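Local coordinates for protein Rio2 kinase (Chaetomium thermophilum, PDB 4GYI) that probably phosphorylates serine and threonine residues of proteins with ATP and magnesium, and acts as an ATPase-dependent factor on the maturing pre-40S ribosomal subunit, at residues H127-I132 with R157-K162; L144-R147 with S151-Y154. One frame throughout, in Å; residues are numbered along the deposited sequence. Where two conformers were deposited one is given.

Contact 1: H127-I132 with R157-K162. With EDO (1,2-ethanediol), chain D; EDO (1,2-ethanediol), chain E.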
ATOM      1  N   HIS A 127       4.280   2.326   0.428  1.00 26.33           N
ATOM      2  CA  HIS A 127       3.656   2.637   1.701  1.00 24.74           C
ATOM      3  C   HIS A 127       4.535   3.538   2.558  1.00 29.45           C
ATOM      4  O   HIS A 127       5.758   3.346   2.638  1.00 23.71           O
ATOM      5  CB  HIS A 127       3.278   1.362   2.454  1.00 22.69           C
ATOM      6  CG  HIS A 127       2.106   0.637   1.869  1.00 30.38           C
ATOM      7  ND1 HIS A 127       0.803   0.916   2.229  1.00 27.97           N
ATOM      8  CD2 HIS A 127       2.036  -0.353   0.945  1.00 24.16           C
ATOM      9  CE1 HIS A 127      -0.019   0.122   1.565  1.00 27.56           C
ATOM     10  NE2 HIS A 127       0.703  -0.658   0.779  1.00 31.90           N
ATOM     11  N   ARG A 128       3.885   4.521   3.182  1.00 22.22           N
ATOM     12  CA  ARG A 128       4.536   5.586   3.933  1.00 25.69           C
ATOM     13  C   ARG A 128       3.973   5.782   5.345  1.00 30.79           C
ATOM     14  O   ARG A 128       3.702   6.911   5.748  1.00 29.87           O
ATOM     15  CB  ARG A 128       4.369   6.903   3.162  1.00 19.00           C
ATOM     16  CG  ARG A 128       5.068   6.884   1.803  1.00 26.86           C
ATOM     17  CD  ARG A 128       6.594   6.809   1.930  1.00 22.30           C
ATOM     18  NE  ARG A 128       7.236   7.076   0.640  1.00 32.88           N
ATOM     19  CZ  ARG A 128       8.441   6.641   0.277  1.00 33.09           C
ATOM     20  NH1 ARG A 128       9.172   5.902   1.110  1.00 25.80           N
ATOM     21  NH2 ARG A 128       8.913   6.948  -0.927  1.00 32.01           N
ATOM     22  N   LEU A 129       3.798   4.699   6.095  1.00 25.14           N
ATOM     23  CA  LEU A 129       3.318   4.802   7.469  1.00 27.13           C
ATOM     24  C   LEU A 129       4.287   5.683   8.277  1.00 27.16           C
ATOM     25  O   LEU A 129       5.488   5.605   8.078  1.00 22.64           O
ATOM     26  CB  LEU A 129       3.222   3.397   8.103  1.00 28.21           C
ATOM     27  CG  LEU A 129       1.958   2.565   7.843  1.00 35.59           C
ATOM     28  CD1 LEU A 129       1.695   2.416   6.361  1.00 48.05           C
ATOM     29  CD2 LEU A 129       2.083   1.192   8.455  1.00 31.34           C
ATOM     30  N   GLY A 130       3.769   6.532   9.158  1.00 24.26           N
ATOM     31  CA  GLY A 130       4.615   7.386   9.979  1.00 28.66           C
ATOM     32  C   GLY A 130       4.821   8.790   9.438  1.00 34.46           C
ATOM     33  O   GLY A 130       5.291   9.687  10.156  1.00 34.84           O
ATOM     34  N   ARG A 131       4.489   8.982   8.166  1.00 33.65           N
ATOM     35  CA  ARG A 131       4.741  10.260   7.494  1.00 35.57           C
ATOM     36  C   ARG A 131       3.881  11.363   8.087  1.00 37.52           C
ATOM     37  O   ARG A 131       2.696  11.171   8.309  1.00 34.70           O
ATOM     38  CB  ARG A 131       4.484  10.142   5.992  1.00 42.59           C
ATOM     39  CG  ARG A 131       4.004  11.418   5.327  1.00 48.78           C
ATOM     40  CD  ARG A 131       3.689  11.172   3.851  1.00 51.30           C
ATOM     41  NE  ARG A 131       4.899  10.927   3.068  1.00 36.91           N
ATOM     42  CZ  ARG A 131       4.896  10.545   1.793  1.00 36.77           C
ATOM     43  NH1 ARG A 131       3.746  10.342   1.158  1.00 31.41           N
ATOM     44  NH2 ARG A 131       6.039  10.362   1.151  1.00 31.83           N
ATOM     45  N   ILE A 132       4.487  12.514   8.365  1.00 27.94           N
ATOM     46  CA  ILE A 132       3.739  13.645   8.899  1.00 33.83           C
ATOM     47  C   ILE A 132       4.284  14.902   8.235  1.00 37.21           C
ATOM     48  O   ILE A 132       5.456  14.954   7.878  1.00 49.01           O
ATOM     49  CB  ILE A 132       3.867  13.711  10.464  1.00 32.75           C
ATOM     50  CG1 ILE A 132       3.169  14.933  11.040  1.00 37.50           C
ATOM     51  CG2 ILE A 132       5.343  13.703  10.907  1.00 34.48           C
ATOM     52  CD1 ILE A 132       3.339  15.053  12.531  1.00 44.64           C
ATOM     53  N   ARG A 157       6.447  -2.325   5.427  1.00 25.20           N
ATOM     54  CA  ARG A 157       6.643  -3.649   4.826  0.50 25.09           C
ATOM     55  C   ARG A 157       5.408  -4.485   5.080  1.00 24.82           C
ATOM     56  O   ARG A 157       4.879  -5.129   4.179  1.00 25.31           O
ATOM     57  CB  ARG A 157       7.836  -4.384   5.457  0.50 28.24           C
ATOM     58  CG  ARG A 157       9.122  -4.363   4.659  0.50 39.56           C
ATOM     59  CD  ARG A 157      10.115  -5.388   5.202  0.50 43.37           C
ATOM     60  NE  ARG A 157       9.771  -6.756   4.817  0.50 42.51           N
ATOM     61  CZ  ARG A 157       9.426  -7.717   5.668  0.50 41.58           C
ATOM     62  NH1 ARG A 157       9.372  -7.474   6.971  0.50 38.50           N
ATOM     63  NH2 ARG A 157       9.139  -8.932   5.215  0.50 47.39           N
ATOM     64  N   LEU A 158       4.963  -4.478   6.338  1.00 28.70           N
ATOM     65  CA  LEU A 158       3.798  -5.270   6.729  1.00 35.48           C
ATOM     66  C   LEU A 158       2.559  -4.795   5.999  1.00 30.04           C
ATOM     67  O   LEU A 158       1.699  -5.601   5.630  1.00 32.36           O
ATOM     68  CB  LEU A 158       3.534  -5.196   8.230  1.00 33.54           C
ATOM     69  CG  LEU A 158       4.536  -5.868   9.167  1.00 40.33           C
ATOM     70  CD1 LEU A 158       3.983  -5.832  10.585  1.00 43.89           C
ATOM     71  CD2 LEU A 158       4.807  -7.282   8.745  1.00 32.10           C
ATOM     72  N   ALA A 159       2.451  -3.483   5.830  1.00 21.52           N
ATOM     73  CA  ALA A 159       1.307  -2.913   5.136  1.00 23.98           C
ATOM     74  C   ALA A 159       1.255  -3.429   3.704  1.00 24.43           C
ATOM     75  O   ALA A 159       0.202  -3.831   3.239  1.00 21.32           O
ATOM     76  CB  ALA A 159       1.375  -1.382   5.151  1.00 24.60           C
ATOM     77  N   ALA A 160       2.397  -3.427   3.015  1.00 20.82           N
ATOM     78  CA  ALA A 160       2.472  -3.865   1.613  1.00 27.77           C
ATOM     79  C   ALA A 160       2.198  -5.363   1.480  1.00 32.09           C
ATOM     80  O   ALA A 160       1.480  -5.778   0.590  1.00 27.84           O
ATOM     81  CB  ALA A 160       3.853  -3.522   0.997  1.00 20.46           C
ATOM     82  N   ILE A 161       2.773  -6.161   2.375  1.00 28.52           N
ATOM     83  CA  ILE A 161       2.556  -7.595   2.373  1.00 25.47           C
ATOM     84  C   ILE A 161       1.087  -7.931   2.576  1.00 33.00           C
ATOM     85  O   ILE A 161       0.518  -8.759   1.849  1.00 32.08           O
ATOM     86  CB  ILE A 161       3.400  -8.285   3.455  1.00 39.22           C
ATOM     87  CG1 ILE A 161       4.870  -8.282   3.042  1.00 38.89           C
ATOM     88  CG2 ILE A 161       2.938  -9.731   3.669  1.00 42.84           C
ATOM     89  CD1 ILE A 161       5.792  -8.812   4.107  1.00 36.43           C
ATOM     90  N   LYS A 162       0.468  -7.272   3.554  1.00 29.71           N
ATOM     91  CA  LYS A 162      -0.950  -7.458   3.829  1.00 33.70           C
ATOM     92  C   LYS A 162      -1.828  -7.093   2.639  1.00 32.45           C
ATOM     93  O   LYS A 162      -2.686  -7.883   2.222  1.00 32.94           O
ATOM     94  CB  LYS A 162      -1.384  -6.638   5.053  1.00 30.48           C
ATOM     95  CG  LYS A 162      -2.885  -6.762   5.352  1.00 41.12           C
ATOM     96  CD  LYS A 162      -3.220  -6.406   6.810  1.00 47.74           C
ATOM     97  CE  LYS A 162      -4.705  -6.099   6.977  1.00 49.52           C
ATOM     98  NZ  LYS A 162      -5.049  -5.551   8.316  1.00 44.88           N
TER
HETATM   99  C1  EDO D 403       8.421   4.372   5.937  1.00 40.01           C
HETATM  100  O1  EDO D 403       6.993   4.292   5.951  1.00 35.21           O
HETATM  101  C2  EDO D 403       8.880   4.645   4.515  1.00 36.45           C
HETATM  102  O2  EDO D 403       8.237   3.713   3.664  1.00 34.37           O
HETATM  103  C1  EDO E 404      10.953  -8.000   1.338  1.00 70.02           C
HETATM  104  O1  EDO E 404      10.549  -7.776   2.701  1.00 78.41           O
HETATM  105  C2  EDO E 404       9.808  -8.611   0.538  1.00 60.76           C
HETATM  106  O2  EDO E 404       8.544  -8.249   1.115  1.00 66.11           O

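Contact 2: L144-R147 with S151-Y154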
ATOM      1  N   LEU A 144       7.087  10.736  12.127  1.00 39.96           N
ATOM      2  CA  LEU A 144       6.809  10.896  13.537  1.00 33.02           C
ATOM      3  C   LEU A 144       7.835  10.143  14.367  1.00 42.71           C
ATOM      4  O   LEU A 144       7.998   8.930  14.219  1.00 46.23           O
ATOM      5  CB  LEU A 144       5.406  10.367  13.827  1.00 41.82           C
ATOM      6  CG  LEU A 144       5.014  10.384  15.301  1.00 39.21           C
ATOM      7  CD1 LEU A 144       5.092  11.805  15.765  1.00 27.76           C
ATOM      8  CD2 LEU A 144       3.609   9.830  15.476  1.00 38.66           C
ATOM      9  N   ARG A 145       8.531  10.859  15.243  1.00 43.95           N
ATOM     10  CA  ARG A 145       9.616  10.247  16.002  1.00 40.14           C
ATOM     11  C   ARG A 145       9.219   9.489  17.280  1.00 34.45           C
ATOM     12  O   ARG A 145      10.040   9.368  18.184  1.00 34.79           O
ATOM     13  CB  ARG A 145      10.704  11.281  16.327  1.00 46.72           C
ATOM     14  CG  ARG A 145      11.940  11.176  15.459  1.00 57.51           C
ATOM     15  CD  ARG A 145      11.880  12.075  14.230  1.00 64.99           C
ATOM     16  NE  ARG A 145      12.480  13.384  14.473  1.00 63.62           N
ATOM     17  CZ  ARG A 145      12.756  14.274  13.523  1.00 68.56           C
ATOM     18  NH1 ARG A 145      12.502  13.997  12.247  1.00 74.34           N
ATOM     19  NH2 ARG A 145      13.288  15.447  13.851  1.00 58.33           N
ATOM     20  N   ASN A 146       7.986   8.988  17.378  1.00 25.03           N
ATOM     21  CA  ASN A 146       7.684   8.069  18.475  1.00 39.21           C
ATOM     22  C   ASN A 146       8.135   6.655  18.118  1.00 37.29           C
ATOM     23  O   ASN A 146       8.029   5.742  18.927  1.00 32.36           O
ATOM     24  CB  ASN A 146       6.207   8.076  18.867  1.00 28.11           C
ATOM     25  CG  ASN A 146       5.302   7.608  17.743  1.00 35.35           C
ATOM     26  OD1 ASN A 146       5.764   7.263  16.655  1.00 42.47           O
ATOM     27  ND2 ASN A 146       4.009   7.599  18.000  1.00 38.56           N
ATOM     28  N   ARG A 147       8.610   6.491  16.887  1.00 35.78           N
ATOM     29  CA  ARG A 147       9.198   5.233  16.442  1.00 36.26           C
ATOM     30  C   ARG A 147      10.491   5.508  15.699  1.00 30.46           C
ATOM     31  O   ARG A 147      10.652   6.569  15.111  1.00 36.87           O
ATOM     32  CB  ARG A 147       8.229   4.476  15.523  1.00 28.38           C
ATOM     33  CG  ARG A 147       6.995   4.000  16.240  1.00 37.82           C
ATOM     34  CD  ARG A 147       6.047   3.365  15.291  1.00 26.36           C
ATOM     35  NE  ARG A 147       4.653   3.618  15.632  1.00 38.52           N
ATOM     36  CZ  ARG A 147       3.785   2.664  15.902  1.00 38.29           C
ATOM     37  NH1 ARG A 147       4.192   1.401  15.916  1.00 62.46           N
ATOM     38  NH2 ARG A 147       2.522   2.958  16.155  1.00 34.58           N
ATOM     39  N   SER A 151      11.561   0.976  12.553  1.00 34.81           N
ATOM     40  CA  SER A 151      10.200   0.561  12.907  1.00 27.70           C
ATOM     41  C   SER A 151       9.189   0.995  11.851  1.00 27.37           C
ATOM     42  O   SER A 151       8.331   0.203  11.461  1.00 28.30           O
ATOM     43  CB  SER A 151       9.777   1.066  14.288  1.00 34.38           C
ATOM     44  OG  SER A 151      10.669   0.618  15.290  1.00 43.60           O
ATOM     45  N   TRP A 152       9.280   2.236  11.374  1.00 26.99           N
ATOM     46  CA  TRP A 152       8.363   2.681  10.309  1.00 32.21           C
ATOM     47  C   TRP A 152       8.518   1.870   9.027  1.00 30.01           C
ATOM     48  O   TRP A 152       7.537   1.539   8.375  1.00 29.20           O
ATOM     49  CB  TRP A 152       8.515   4.171  10.002  1.00 29.87           C
ATOM     50  CG  TRP A 152       7.991   5.066  11.092  1.00 24.51           C
ATOM     51  CD1 TRP A 152       8.699   5.993  11.789  1.00 28.20           C
ATOM     52  CD2 TRP A 152       6.655   5.101  11.614  1.00 18.49           C
ATOM     53  NE1 TRP A 152       7.885   6.615  12.704  1.00 31.25           N
ATOM     54  CE2 TRP A 152       6.623   6.091  12.612  1.00 24.16           C
ATOM     55  CE3 TRP A 152       5.483   4.394  11.333  1.00 20.05           C
ATOM     56  CZ2 TRP A 152       5.461   6.389  13.349  1.00 24.75           C
ATOM     57  CZ3 TRP A 152       4.324   4.698  12.063  1.00 28.57           C
ATOM     58  CH2 TRP A 152       4.329   5.678  13.062  1.00 24.34           C
ATOM     59  N   MET A 153       9.762   1.546   8.693  1.00 26.89           N
ATOM     60  CA  MET A 153      10.077   0.733   7.526  1.00 32.93           C
ATOM     61  C   MET A 153       9.472  -0.637   7.683  1.00 30.21           C
ATOM     62  O   MET A 153       8.859  -1.145   6.760  1.00 29.72           O
ATOM     63  CB  MET A 153      11.591   0.590   7.349  1.00 28.18           C
ATOM     64  CG  MET A 153      12.253   1.824   6.775  1.00 39.53           C
ATOM     65  SD  MET A 153      14.046   1.563   6.703  1.00 46.83           S
ATOM     66  CE  MET A 153      14.555   3.125   6.052  1.00 36.27           C
ATOM     67  N   TYR A 154       9.636  -1.227   8.869  1.00 27.52           N
ATOM     68  CA  TYR A 154       9.061  -2.537   9.163  1.00 23.22           C
ATOM     69  C   TYR A 154       7.548  -2.526   9.019  1.00 31.45           C
ATOM     70  O   TYR A 154       6.972  -3.455   8.464  1.00 30.32           O
ATOM     71  CB  TYR A 154       9.473  -2.962  10.573  1.00 30.88           C
ATOM     72  CG  TYR A 154       8.570  -3.937  11.314  1.00 32.00           C
ATOM     73  CD1 TYR A 154       8.658  -5.308  11.099  1.00 34.28           C
ATOM     74  CD2 TYR A 154       7.690  -3.486  12.292  1.00 38.92           C
ATOM     75  CE1 TYR A 154       7.864  -6.211  11.823  1.00 40.78           C
ATOM     76  CE2 TYR A 154       6.892  -4.367  13.019  1.00 41.44           C
ATOM     77  CZ  TYR A 154       6.983  -5.730  12.779  1.00 48.19           C
ATOM     78  OH  TYR A 154       6.186  -6.599  13.495  1.00 45.57           O
TER

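Contact 1: H127-I132 with R157-K162
His127 O accepts from O2 of one 1,2-ethanediol, probably from the crystallisation liquor, at 2.7 Å and, weakly, from Ser156 OG. The diol's other hydroxyl, O1, donates to Leu129 O at 2.9 Å, so the small molecule spans the start of the type II turn Arg128-Arg131. The imidazole of His127 goes the other way, onto helix 149-172. With CG opposite the carbonyl carbon (chi1 -73°), the ring turns one face to Ala159, whose CB sits 4.0 Å from the ring centroid in a CH-pi contact, displaced toward the rim. Farther round the ring, His127 CD2 comes 3.6 Å from Ala160 CA. Leu129 follows with CD1 against the same methyl, 4.0 Å from Ala159 CB, while Leu332 touches both residues. NE2 of His127 makes a weak hydrogen bond to Glu163, one turn along the helix. A serine here would probably open a gap over Ala159 and Ala160 and leave Glu163 without this partner. The arrangement is that of the protein-kinase N lobe, where strand 121-127, carrying ADP-binding Lys125, packs on the αC-type helix.

Contact 2: L144-R147 with S151-Y154
The loop that leads from strand 142-143 into helix 149-172 folds back on the first turns of that helix, and the indole of Trp152 is what it closes around. The ring nitrogen is held from the loop backbone: Trp152 NE1 donates to Leu144 O at 2.8 Å, with an N-H...O angle of 155°. The acceptor lies nearly in the indole plane, and the donor lies in the plane of the carbonyl, so the bond helps fix the rotation of the ring. Leu144 adds an apolar touch at the benzene end, its CB 4.0 Å from Trp152 CZ2.

Arg147 covers one face. Its chain runs straight as far as CD and then bends at chi3 (-145°), and the side chain as a whole crosses the indole at about a right angle. Arg147 CD lies 3.6 Å from the centroid of the six-membered ring, a CH-pi contact almost straight above the face, and Arg147 CB sits 3.6 Å from Trp152 NE1. The guanidinium does not lie flat on the ring; the two planes are turned 49° apart, and its NH2 reaches a salt bridge with Glu338.

In a RIO-type kinase fold this helix occupies the place of αC, and near its start it touches helices 79-92 and 326-341. Glu338 belongs to helix 326-341 and also accepts from Asn146 ND2, so Asn146 and Arg147 grip one carboxylate between them. The other amide atom, Asn146 OD1, comes 3.4 Å from Trp152 CZ2. Tyr79 of helix 79-92, in the N-terminal region of the winged-helix type, touches Trp152 as well. In the first turn of the helix, Ser151 CB packs 3.9 Å from Arg147 CB, while Ser151 OG hydrogen-bonds to Ser148 OG.

In the fold
From the N terminus, the chain leaves strand 121-127 at His127, turns through Arg128-Arg131, and forms the two short antiparallel strands 131-132 and 142-143. It then passes through the loop 144-147 into helix 149-172. Contact 2 closes the short loop at the helix start, and contact 1 closes the longer one by bringing the end of strand 121-127 onto the same helix two turns later; contact 2 is thus nested inside contact 1. The two meet directly, with Gly130 O probably hydrogen-bonded to Leu144 N and Gly130 CA packed 3.4 Å from Trp152 CE3. Helix 326-341 reaches both, tying strand, turn, loop and helix to the C-terminal part of the model.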